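Local coordinates for protein UDP-N-acetylglucosamine 2-epimerase (Listeria monocytogenes, PDB 3OT5) that probably interconverts UDP-N-acetylglucosamine and UDP-N-acetylmannosamine by inverting the sugar at C2, at residues E97-V102 with T126-G131; G105-I110 with F135-M140; A146-W151 with K178-N183. All blocks are in the same frame, centred on the assembly; numbering follows the deposited sequence.

How the contacts relate
All three contacts lie in the N-terminal Rossmann-like half of a chain built from two parallel-sheet domains. Contact 1 joins helices 95-113 and 125-136, and contact 2 continues that interface onto the turn that ends helix 125-136; their centres are 11 Å apart, and they meet where Ala130 CB lies 3.9 Å from Ile106 CG1. Contact 3 joins the loop after strand 140-144 to helix 178-186. Its centre is 22 Å from that of contact 1 and 26 Å from that of contact 2, and its nearest atoms are about 10 Å and 12 Å from theirs. The active site is probably in the cleft between the two domains, as in relatives of this fold.

Contact 1 of 3, residues E97-V102 with T126-G131; sequences EITSRV and TSFAAG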
loop_
_atom_site.group_PDB
_atom_site.type_symbol
_atom_site.label_atom_id
_atom_site.label_comp_id
_atom_site.label_asym_id
_atom_site.label_seq_id
_atom_site.Cartn_x
_atom_site.Cartn_y
_atom_site.Cartn_z
ATOM N N GLU A 97 -15.765 17.849 11.433
ATOM C CA GLU A 97 -16.944 17.026 11.651
ATOM C C GLU A 97 -16.674 15.545 11.512
ATOM O O GLU A 97 -17.207 14.751 12.284
ATOM C CB GLU A 97 -18.054 17.467 10.707
ATOM C CG GLU A 97 -18.589 18.831 11.052
ATOM C CD GLU A 97 -19.427 19.441 9.939
ATOM O OE1 GLU A 97 -20.190 20.390 10.233
ATOM O OE2 GLU A 97 -19.314 18.975 8.774
ATOM N N ILE A 98 -15.854 15.184 10.535
ATOM C CA ILE A 98 -15.486 13.801 10.305
ATOM C C ILE A 98 -14.762 13.296 11.541
ATOM O O ILE A 98 -15.036 12.214 12.049
ATOM C CB ILE A 98 -14.568 13.661 9.056
ATOM C CG1 ILE A 98 -15.341 14.017 7.775
ATOM C CG2 ILE A 98 -14.017 12.256 8.924
ATOM C CD1 ILE A 98 -14.458 14.046 6.494
ATOM N N THR A 99 -13.836 14.111 12.023
ATOM C CA THR A 99 -13.024 13.784 13.193
ATOM C C THR A 99 -13.900 13.596 14.423
ATOM O O THR A 99 -13.783 12.605 15.124
ATOM C CB THR A 99 -11.987 14.877 13.427
ATOM O OG1 THR A 99 -11.184 15.011 12.242
ATOM C CG2 THR A 99 -11.097 14.568 14.625
ATOM N N SER A 100 -14.785 14.543 14.680
ATOM C CA SER A 100 -15.667 14.420 15.830
ATOM C C SER A 100 -16.593 13.182 15.719
ATOM O O SER A 100 -16.750 12.436 16.688
ATOM C CB SER A 100 -16.473 15.692 16.015
ATOM O OG SER A 100 -17.158 16.014 14.835
ATOM N N ARG A 101 -17.183 12.952 14.549
ATOM C CA ARG A 101 -18.069 11.793 14.376
ATOM C C ARG A 101 -17.375 10.457 14.618
ATOM O O ARG A 101 -17.928 9.578 15.282
ATOM C CB ARG A 101 -18.736 11.790 13.000
ATOM C CG ARG A 101 -19.854 12.800 12.869
ATOM C CD ARG A 101 -20.586 12.646 11.548
ATOM N NE ARG A 101 -21.775 13.494 11.492
ATOM C CZ ARG A 101 -21.798 14.751 11.054
ATOM N NH1 ARG A 101 -20.692 15.343 10.615
ATOM N NH2 ARG A 101 -22.943 15.423 11.050
ATOM N N VAL A 102 -16.175 10.313 14.073
ATOM C CA VAL A 102 -15.392 9.097 14.229
ATOM C C VAL A 102 -14.906 8.909 15.675
ATOM O O VAL A 102 -14.909 7.782 16.210
ATOM C CB VAL A 102 -14.153 9.105 13.287
ATOM C CG1 VAL A 102 -13.249 7.992 13.623
ATOM C CG2 VAL A 102 -14.578 9.031 11.812
ATOM N N THR A 126 -9.533 9.037 10.111
ATOM C CA THR A 126 -10.242 8.024 10.874
ATOM C C THR A 126 -9.303 7.370 11.883
ATOM O O THR A 126 -9.656 7.205 13.037
ATOM C CB THR A 126 -10.869 6.975 9.942
ATOM O OG1 THR A 126 -9.868 6.496 9.032
ATOM C CG2 THR A 126 -11.991 7.595 9.137
ATOM N N SER A 127 -8.085 7.052 11.461
ATOM C CA SER A 127 -7.106 6.438 12.354
ATOM C C SER A 127 -6.706 7.324 13.513
ATOM O O SER A 127 -6.546 6.855 14.648
ATOM C CB SER A 127 -5.862 6.039 11.584
ATOM O OG SER A 127 -6.183 4.967 10.740
ATOM N N PHE A 128 -6.505 8.598 13.228
ATOM C CA PHE A 128 -6.139 9.534 14.268
ATOM C C PHE A 128 -7.267 9.665 15.262
ATOM O O PHE A 128 -7.047 9.588 16.467
ATOM C CB PHE A 128 -5.801 10.891 13.680
ATOM C CG PHE A 128 -5.974 12.025 14.648
ATOM C CD1 PHE A 128 -5.164 12.138 15.770
ATOM C CD2 PHE A 128 -6.958 12.989 14.431
ATOM C CE1 PHE A 128 -5.325 13.180 16.644
ATOM C CE2 PHE A 128 -7.108 14.039 15.305
ATOM C CZ PHE A 128 -6.292 14.132 16.416
ATOM N N ALA A 129 -8.474 9.842 14.744
ATOM C CA ALA A 129 -9.653 10.024 15.589
ATOM C C ALA A 129 -9.914 8.812 16.485
ATOM O O ALA A 129 -10.241 8.942 17.663
ATOM C CB ALA A 129 -10.870 10.317 14.723
ATOM N N ALA A 130 -9.780 7.639 15.897
ATOM C CA ALA A 130 -9.988 6.397 16.614
ATOM C C ALA A 130 -8.870 6.246 17.641
ATOM O O ALA A 130 -9.077 5.711 18.737
ATOM C CB ALA A 130 -10.012 5.230 15.632
ATOM N N GLY A 131 -7.684 6.727 17.290
ATOM C CA GLY A 131 -6.549 6.665 18.180
ATOM C C GLY A 131 -6.809 7.496 19.408
ATOM O O GLY A 131 -6.579 7.065 20.540
#
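The carbonyl oxygen of Thr126 accepts the helical hydrogen bond from Ala130 N at 2.9 Å and is also covered by a methyl of the other helix, Val102 CG1, 3.7 Å from Thr126 O. Val102 is the main apolar link. Its CG1, anti to the backbone N (chi1 170°), also presses on Ala129 at 3.5 Å from CB, while its CG2 meets Thr126 CG2 (4.0 Å). One turn before Val102, Thr99 O lies 3.7 Å from Ala129 CB, at the close point of the two segments, where the CA atoms of Thr99 and Ala129 come within 5.6 Å. Thr99 CG2 meets Phe128 CE2 obliquely at 4.1 Å; the hydroxyl of Thr99 is turned back to Leu95 O in its own helix, and of the side chain it is the methyl that faces the other helix. The two segments' axes approach to 8.6 Å and cross at -44°. Helix 95-113 leads into strand 117-121 and helix 125-136 follows it, so the contact joins consecutive helices of a Rossmann-type βαβ array. Beneath them, Ala130 and Ser127 rest on Val120 of that strand, and Phe128 extends to helix 159-169 at Leu165 and Met169.

Contact 2 of 3, residues G105-I110 with F135-M140; sequences GINEVI and FYQQKM
Asn107 and Gln137 meet through their amides, Gln137 NE2 donating to Asn107 OD1. The modelled separation of NE2 and OD1, 2.5 Å, is shorter than such a bond normally is, so its length and detailed geometry are doubtful. As modelled, the N-H points nearly at the oxygen (165°), and OD1 lies in the amide plane of Gln137. On the acceptor side the donor stands well above the carbonyl plane of Asn107. The two amide planes are 59° apart, and the side chains cross at about a right angle. Asn107 brings its amide to this position with CG anti to the backbone N (chi1 -176°).

Next to the amides the contact is apolar. Ile110 CG2 packs against the aliphatic stem of Gln137, 3.5 Å from Gln137 CB, and the two side chains run past each other in opposite directions. The same methyl lies 3.7 Å from Lys139 CD. Bends at chi2, chi3 and chi4 fold the lysine chain, and its NZ is held by Asn114 OD1 just after helix 95-113.

Further out, the backbone places Gln137 and Lys139. Helix 125-136 ends in a Schellman motif: Gln138, with positive phi, is the C-prime residue, its N bonding Phe135 O at 2.8 Å and Lys139 N bonding Thr134 O. This turn delivers the chain to strand 140-144, where Met140 pairs with Val118 of strand 117-121. Ile110 also touches Met31 of strand 28-34, which places the contact toward the C-terminal ends of helices 95-113 and 125-136, beside strands 28-34 and 117-121.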
loop_
_atom_site.group_PDB
_atom_site.type_symbol
_atom_site.label_atom_id
_atom_site.label_comp_id
_atom_site.label_asym_id
_atom_site.label_seq_id
_atom_site.Cartn_x
_atom_site.Cartn_y
_atom_site.Cartn_z
ATOM N N GLY A 105 -17.904 8.148 17.856
ATOM C CA GLY A 105 -18.362 6.817 17.468
ATOM C C GLY A 105 -17.446 5.765 18.061
ATOM O O GLY A 105 -17.898 4.862 18.748
ATOM N N ILE A 106 -16.151 5.892 17.801
ATOM C CA ILE A 106 -15.167 4.947 18.313
ATOM C C ILE A 106 -15.093 4.984 19.844
ATOM O O ILE A 106 -14.918 3.956 20.476
ATOM C CB ILE A 106 -13.792 5.180 17.696
ATOM C CG1 ILE A 106 -13.856 4.925 16.185
ATOM C CG2 ILE A 106 -12.773 4.248 18.325
ATOM C CD1 ILE A 106 -14.359 3.514 15.828
ATOM N N ASN A 107 -15.218 6.162 20.441
ATOM C CA ASN A 107 -15.227 6.253 21.895
ATOM C C ASN A 107 -16.270 5.282 22.450
ATOM O O ASN A 107 -15.991 4.479 23.339
ATOM C CB ASN A 107 -15.596 7.659 22.344
ATOM C CG ASN A 107 -15.512 7.830 23.839
ATOM O OD1 ASN A 107 -14.430 7.805 24.409
ATOM N ND2 ASN A 107 -16.652 8.066 24.475
ATOM N N GLU A 108 -17.471 5.346 21.892
ATOM C CA GLU A 108 -18.584 4.503 22.329
ATOM C C GLU A 108 -18.320 3.025 22.047
ATOM O O GLU A 108 -18.580 2.177 22.888
ATOM C CB GLU A 108 -19.871 4.956 21.647
ATOM C CG GLU A 108 -21.135 4.244 22.122
ATOM C CD GLU A 108 -22.393 4.784 21.466
ATOM O OE1 GLU A 108 -22.285 5.701 20.623
ATOM O OE2 GLU A 108 -23.494 4.300 21.800
ATOM N N VAL A 109 -17.788 2.715 20.867
ATOM C CA VAL A 109 -17.511 1.322 20.527
ATOM C C VAL A 109 -16.471 0.732 21.470
ATOM O O VAL A 109 -16.638 -0.388 21.952
ATOM C CB VAL A 109 -17.066 1.164 19.055
ATOM C CG1 VAL A 109 -16.603 -0.264 18.781
ATOM C CG2 VAL A 109 -18.207 1.541 18.134
ATOM N N ILE A 110 -15.411 1.494 21.743
ATOM C CA ILE A 110 -14.348 1.036 22.629
ATOM C C ILE A 110 -14.844 0.859 24.066
ATOM O O ILE A 110 -14.572 -0.161 24.699
ATOM C CB ILE A 110 -13.155 1.988 22.599
ATOM C CG1 ILE A 110 -12.492 1.945 21.216
ATOM C CG2 ILE A 110 -12.155 1.608 23.658
ATOM C CD1 ILE A 110 -11.413 2.955 21.020
ATOM N N PHE A 135 -7.137 6.558 23.346
ATOM C CA PHE A 135 -6.436 7.187 24.456
ATOM C C PHE A 135 -7.433 7.645 25.516
ATOM O O PHE A 135 -7.220 7.444 26.722
ATOM C CB PHE A 135 -5.617 8.376 23.994
ATOM C CG PHE A 135 -5.126 9.225 25.127
ATOM C CD1 PHE A 135 -4.130 8.770 25.961
ATOM C CD2 PHE A 135 -5.660 10.476 25.353
ATOM C CE1 PHE A 135 -3.693 9.538 27.009
ATOM C CE2 PHE A 135 -5.223 11.252 26.409
ATOM C CZ PHE A 135 -4.248 10.786 27.234
ATOM N N TYR A 136 -8.513 8.277 25.080
ATOM C CA TYR A 136 -9.517 8.724 26.041
ATOM C C TYR A 136 -10.050 7.560 26.829
ATOM O O TYR A 136 -10.314 7.691 28.013
ATOM C CB TYR A 136 -10.660 9.516 25.390
ATOM C CG TYR A 136 -10.257 10.867 24.851
ATOM C CD1 TYR A 136 -9.245 11.609 25.469
ATOM C CD2 TYR A 136 -10.998 11.492 23.847
ATOM C CE1 TYR A 136 -8.901 12.866 25.022
ATOM C CE2 TYR A 136 -10.665 12.783 23.401
ATOM C CZ TYR A 136 -9.618 13.455 23.999
ATOM O OH TYR A 136 -9.274 14.724 23.605
ATOM N N GLN A 137 -10.147 6.397 26.188
ATOM C CA GLN A 137 -10.634 5.183 26.855
ATOM C C GLN A 137 -9.537 4.429 27.580
ATOM O O GLN A 137 -9.767 3.344 28.106
ATOM C CB GLN A 137 -11.294 4.259 25.835
ATOM C CG GLN A 137 -12.545 4.835 25.294
ATOM C CD GLN A 137 -13.569 5.002 26.356
ATOM O OE1 GLN A 137 -13.678 4.170 27.259
ATOM N NE2 GLN A 137 -14.356 6.066 26.258
ATOM N N GLN A 138 -8.354 5.020 27.621
ATOM C CA GLN A 138 -7.193 4.426 28.261
ATOM C C GLN A 138 -6.919 2.974 27.850
ATOM O O GLN A 138 -6.656 2.114 28.699
ATOM C CB GLN A 138 -7.280 4.582 29.768
ATOM C CG GLN A 138 -7.284 6.040 30.181
ATOM C CD GLN A 138 -7.217 6.227 31.674
ATOM O OE1 GLN A 138 -7.685 5.385 32.448
ATOM N NE2 GLN A 138 -6.631 7.342 32.096
ATOM N N LYS A 139 -6.986 2.724 26.540
ATOM C CA LYS A 139 -6.687 1.415 25.961
ATOM C C LYS A 139 -5.359 1.528 25.249
ATOM O O LYS A 139 -4.977 2.606 24.781
ATOM C CB LYS A 139 -7.709 0.981 24.912
ATOM C CG LYS A 139 -8.993 0.304 25.332
ATOM C CD LYS A 139 -9.740 0.982 26.414
ATOM C CE LYS A 139 -9.368 0.435 27.770
ATOM N NZ LYS A 139 -9.901 -0.949 27.908
ATOM N N MET A 140 -4.669 0.406 25.129
ATOM C CA MET A 140 -3.413 0.414 24.443
ATOM C C MET A 140 -3.686 0.675 22.955
ATOM O O MET A 140 -4.656 0.161 22.382
ATOM C CB MET A 140 -2.681 -0.896 24.659
ATOM C CG MET A 140 -1.302 -0.881 24.087
ATOM S SD MET A 140 -0.438 -2.373 24.500
ATOM C CE MET A 140 1.154 -2.068 23.719
#

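Contact 3 of 3, residues A146-W151 with K178-N183; sequences AGLRTW and KQAKEN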
loop_
_atom_site.group_PDB
_atom_site.type_symbol
_atom_site.label_atom_id
_atom_site.label_comp_id
_atom_site.label_asym_id
_atom_site.label_seq_id
_atom_site.Cartn_x
_atom_site.Cartn_y
_atom_site.Cartn_z
ATOM N N ALA A 146 3.641 2.778 11.075
ATOM C CA ALA A 146 4.014 3.874 11.945
ATOM C C ALA A 146 5.289 4.582 11.581
ATOM O O ALA A 146 6.288 3.951 11.211
ATOM C CB ALA A 146 4.148 3.343 13.397
ATOM N N GLY A 147 5.258 5.904 11.683
ATOM C CA GLY A 147 6.459 6.686 11.469
ATOM C C GLY A 147 6.843 7.312 10.155
ATOM O O GLY A 147 7.938 7.861 10.069
ATOM N N LEU A 148 5.992 7.263 9.128
ATOM C CA LEU A 148 6.354 7.930 7.869
ATOM C C LEU A 148 6.298 9.439 8.143
ATOM O O LEU A 148 5.450 9.909 8.917
ATOM C CB LEU A 148 5.430 7.535 6.709
ATOM C CG LEU A 148 5.434 6.052 6.328
ATOM C CD1 LEU A 148 4.374 5.781 5.284
ATOM C CD2 LEU A 148 6.846 5.615 5.841
ATOM N N ARG A 149 7.222 10.185 7.556
ATOM C CA ARG A 149 7.277 11.610 7.768
ATOM C C ARG A 149 7.827 12.373 6.576
ATOM O O ARG A 149 8.754 11.931 5.915
ATOM C CB ARG A 149 8.230 11.955 8.937
ATOM C CG ARG A 149 7.919 11.443 10.309
ATOM C CD ARG A 149 6.765 12.147 10.979
ATOM N NE ARG A 149 6.578 11.657 12.347
ATOM C CZ ARG A 149 5.775 10.651 12.691
ATOM N NH1 ARG A 149 5.054 10.003 11.782
ATOM N NH2 ARG A 149 5.694 10.284 13.958
ATOM N N THR A 150 7.232 13.533 6.332
ATOM C CA THR A 150 7.719 14.476 5.346
ATOM C C THR A 150 8.190 15.669 6.184
ATOM O O THR A 150 8.844 16.557 5.687
ATOM C CB THR A 150 6.632 14.959 4.402
ATOM O OG1 THR A 150 5.619 15.637 5.164
ATOM C CG2 THR A 150 6.020 13.775 3.624
ATOM N N TRP A 151 7.824 15.684 7.467
ATOM C CA TRP A 151 8.172 16.773 8.389
ATOM C C TRP A 151 7.538 18.117 7.966
ATOM O O TRP A 151 7.886 19.181 8.500
ATOM C CB TRP A 151 9.692 16.925 8.532
ATOM C CG TRP A 151 10.417 15.626 8.836
ATOM C CD1 TRP A 151 11.215 14.906 7.982
ATOM C CD2 TRP A 151 10.379 14.894 10.057
ATOM N NE1 TRP A 151 11.692 13.785 8.613
ATOM C CE2 TRP A 151 11.192 13.751 9.887
ATOM C CE3 TRP A 151 9.746 15.095 11.287
ATOM C CZ2 TRP A 151 11.387 12.814 10.902
ATOM C CZ3 TRP A 151 9.937 14.162 12.292
ATOM C CH2 TRP A 151 10.753 13.037 12.094
ATOM N N LYS A 178 13.123 0.801 8.308
ATOM C CA LYS A 178 14.110 1.235 9.266
ATOM C C LYS A 178 13.994 2.753 9.406
ATOM O O LYS A 178 14.058 3.283 10.524
ATOM C CB LYS A 178 15.521 0.823 8.824
ATOM C CG LYS A 178 16.610 1.142 9.860
ATOM C CD LYS A 178 18.004 0.727 9.384
ATOM C CE LYS A 178 19.083 1.076 10.421
ATOM N NZ LYS A 178 20.471 0.647 10.000
ATOM N N GLN A 179 13.796 3.431 8.268
ATOM C CA GLN A 179 13.657 4.890 8.217
ATOM C C GLN A 179 12.526 5.379 9.087
ATOM O O GLN A 179 12.687 6.325 9.830
ATOM C CB GLN A 179 13.386 5.346 6.784
ATOM C CG GLN A 179 13.234 6.871 6.584
ATOM C CD GLN A 179 14.476 7.658 6.983
ATOM O OE1 GLN A 179 14.756 7.851 8.168
ATOM N NE2 GLN A 179 15.191 8.174 5.985
ATOM N N ALA A 180 11.366 4.750 8.966
ATOM C CA ALA A 180 10.204 5.132 9.766
ATOM C C ALA A 180 10.507 4.972 11.255
ATOM O O ALA A 180 10.018 5.750 12.086
ATOM C CB ALA A 180 8.986 4.297 9.374
ATOM N N LYS A 181 11.303 3.962 11.592
ATOM C CA LYS A 181 11.683 3.722 12.977
ATOM C C LYS A 181 12.555 4.867 13.454
ATOM O O LYS A 181 12.310 5.428 14.519
ATOM C CB LYS A 181 12.388 2.368 13.154
ATOM C CG LYS A 181 12.881 2.105 14.581
ATOM C CD LYS A 181 13.227 0.632 14.800
ATOM C CE LYS A 181 13.524 0.321 16.260
ATOM N NZ LYS A 181 13.609 -1.156 16.494
ATOM N N GLU A 182 13.567 5.209 12.660
ATOM C CA GLU A 182 14.466 6.313 12.987
ATOM C C GLU A 182 13.694 7.623 13.175
ATOM O O GLU A 182 14.010 8.403 14.060
ATOM C CB GLU A 182 15.534 6.457 11.909
ATOM C CG GLU A 182 16.508 5.292 11.895
ATOM C CD GLU A 182 17.432 5.302 10.704
ATOM O OE1 GLU A 182 18.471 4.615 10.770
ATOM O OE2 GLU A 182 17.123 5.991 9.703
ATOM N N ASN A 183 12.706 7.874 12.323
ATOM C CA ASN A 183 11.879 9.071 12.461
ATOM C C ASN A 183 11.266 9.107 13.839
ATOM O O ASN A 183 11.258 10.142 14.503
ATOM C CB ASN A 183 10.760 9.092 11.416
ATOM C CG ASN A 183 11.289 9.286 10.003
ATOM O OD1 ASN A 183 12.418 9.713 9.812
ATOM N ND2 ASN A 183 10.468 8.992 9.022
#
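Asn183 and Gly147 form the one hydrogen bond between the segments. Asn183 ND2 donates to Gly147 O at 3.0 Å with an N-H...O angle of 165°; the oxygen lies in the amide plane, and the donor meets the carbonyl nearly end-on. Asn183 gets there with CG anti to its carbonyl carbon (chi1 -68°), which turns the amide from the helix toward the loop. Gly147 O also receives a CA-H...O contact, 3.6 Å from Ala180 CA.

Close backbone packing accompanies this bond. The CA atoms of Gly147 and Ala180 are 4.4 Å apart, and the Ala180 methyl rests 3.3 Å from Ala146 O, an oxygen that also accepts a bond from Ser175 OG. Gly147 has a positive phi, which glycine adopts easily, and its backbone packs directly against Ala180, as the short CA separation indicates. In the Rossmann-like domain this is the β-α loop after strand 140-144 packing against the N-terminal turns of helix 178-186, the helix that follows the neighbouring strand 172-175.

Trp151 and Arg149 flank the Asn183 amide. Asn183 OD1 sits at the edge of the Trp151 ring, near the plane, 3.4 Å from CZ2, with ring and amide planes 78° apart. Asn183 O also lies in the ring plane, beside CH2. Arg149 CB lies over the centre of one face of the indole, 3.6 Å above it, and is at the same time 3.7 Å from Asn183 ND2.

Charged and polar bonds fix Arg149 within its own loop and beyond it. NH1 bonds Leu148 O at 2.9 Å, approaching from above the carbonyl plane, and NE forms a salt bridge with Glu187, just past the end of helix 178-186.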